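Local coordinates for glideosome-associated protein 50 (Plasmodium falciparum 3D7, PDB 3TGH) that is a component of the glideosome and may help assemble and hold this invasion motor complex at the inner membrane complex of the malaria parasite, at residues R83-T86 against G87-A91. Residues are numbered along the deposited sequence; the frame is centred on the assembly and turned at random.
Sequences RDWT and GNYNA
Tyr89 sets its ring against Trp85 through a first torsion of 52°, which tucks CG between its own backbone N and carbonyl carbon, while the torsions of Trp85 bring its six-membered ring round to meet it although its CB points away from Tyr89. The two aromatics bridge a tight turn between the short, weakly bonded helix 82-85 and helix 89-97, in the calcineurin-like phosphoesterase fold. Trp85 CZ3 lies over the centre of the phenol ring and comes within 3.4 Å of Tyr89 CD2. With planes inclined by 33° and centroids 4.5 Å apart, the rings meet obliquely. Tyr89 CB adds a CH-pi contact over the Trp85 face, 4.2 Å from the centroid of the six-membered ring. Broad faces suit both residues to packing across the turn, while the indole NH and the phenol OH still find partners at their far ends, Trp85 NE1 with Asp158 OD2 and Tyr89 OH with Val332 O.

The chain reverses between the residues of the two rings. Gly87 N donates to Asp84 O at 3.2 Å, with the donor well above the carbonyl plane. Gly87 itself takes an extended backbone shape at the edge of what a residue with a CB readily adopts. Asp84 is buried, yet its carboxylate is well satisfied and joins a loop to both helices: OD2 accepts from the backbone N of Asn44 and of Gly81, just before the first helix, and OD1 from Phe45 N and from Gln92 NE2 on the second.

Asn88 then serves as N-cap of helix 89-97, a role its short amide suits because the carbonyl end can fold back onto the first turn while ND2 reaches Lys50 O. The capping bond runs from Ala91 N to Asn88 OD1, 3.1 Å long with an N-H...O angle of 148°.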
# COMPACT_ATOMS: atom_id res chain seq x y z
N ARG A 83 7.80 -11.60 4.13
CA ARG A 83 8.11 -12.71 3.22
C ARG A 83 9.19 -12.33 2.20
O ARG A 83 9.96 -13.18 1.77
CB ARG A 83 6.85 -13.17 2.48
CG ARG A 83 5.68 -13.60 3.36
CD ARG A 83 6.00 -14.77 4.28
NE ARG A 83 6.26 -16.01 3.53
CZ ARG A 83 6.26 -17.23 4.06
NH1 ARG A 83 5.99 -17.43 5.35
NH2 ARG A 83 6.52 -18.28 3.28
N ASP A 84 9.24 -11.06 1.82
CA ASP A 84 10.24 -10.59 0.86
C ASP A 84 11.64 -10.48 1.49
O ASP A 84 12.67 -10.73 0.83
CB ASP A 84 9.82 -9.23 0.31
CG ASP A 84 8.47 -9.28 -0.40
OD1 ASP A 84 8.36 -10.01 -1.41
OD2 ASP A 84 7.52 -8.61 0.06
N TRP A 85 11.68 -10.09 2.76
CA TRP A 85 12.93 -9.91 3.50
C TRP A 85 13.71 -11.19 3.81
O TRP A 85 14.90 -11.13 4.12
CB TRP A 85 12.67 -9.14 4.80
CG TRP A 85 12.60 -7.66 4.61
CD1 TRP A 85 11.48 -6.88 4.59
CD2 TRP A 85 13.72 -6.77 4.41
NE1 TRP A 85 11.83 -5.56 4.39
CE2 TRP A 85 13.19 -5.46 4.29
CE3 TRP A 85 15.10 -6.95 4.35
CZ2 TRP A 85 14.01 -4.33 4.09
CZ3 TRP A 85 15.92 -5.82 4.15
CH2 TRP A 85 15.37 -4.54 4.02
N THR A 86 13.05 -12.35 3.72
CA THR A 86 13.72 -13.62 3.92
C THR A 86 14.40 -14.12 2.64
O THR A 86 15.10 -15.12 2.66
CB THR A 86 12.76 -14.69 4.49
OG1 THR A 86 11.67 -14.89 3.60
CG2 THR A 86 12.23 -14.26 5.85
N GLY A 87 14.20 -13.41 1.53
CA GLY A 87 14.88 -13.73 0.27
C GLY A 87 15.79 -12.60 -0.17
O GLY A 87 16.35 -11.89 0.66
N ASN A 88 15.95 -12.45 -1.48
CA ASN A 88 16.82 -11.41 -2.04
C ASN A 88 16.05 -10.09 -2.12
O ASN A 88 15.51 -9.71 -3.16
CB ASN A 88 17.35 -11.85 -3.42
CG ASN A 88 18.53 -11.02 -3.90
OD1 ASN A 88 18.68 -9.86 -3.53
ND2 ASN A 88 19.38 -11.63 -4.72
N TYR A 89 15.99 -9.41 -0.97
CA TYR A 89 15.26 -8.15 -0.86
C TYR A 89 15.86 -7.06 -1.76
O TYR A 89 15.13 -6.27 -2.33
CB TYR A 89 15.21 -7.68 0.62
CG TYR A 89 16.56 -7.65 1.29
CD1 TYR A 89 17.03 -8.74 2.04
CD2 TYR A 89 17.37 -6.54 1.20
CE1 TYR A 89 18.26 -8.71 2.65
CE2 TYR A 89 18.62 -6.50 1.80
CZ TYR A 89 19.06 -7.59 2.53
OH TYR A 89 20.29 -7.54 3.13
N ASN A 90 17.19 -7.05 -1.87
CA ASN A 90 17.91 -6.06 -2.67
C ASN A 90 17.55 -6.13 -4.15
O ASN A 90 17.48 -5.10 -4.83
CB ASN A 90 19.42 -6.22 -2.47
CG ASN A 90 20.21 -5.14 -3.16
OD1 ASN A 90 20.94 -5.40 -4.12
ND2 ASN A 90 20.07 -3.90 -2.69
N ALA A 91 17.31 -7.33 -4.65
CA ALA A 91 16.86 -7.52 -6.02
C ALA A 91 15.54 -6.81 -6.31
O ALA A 91 15.36 -6.25 -7.39
CB ALA A 91 16.74 -9.02 -6.35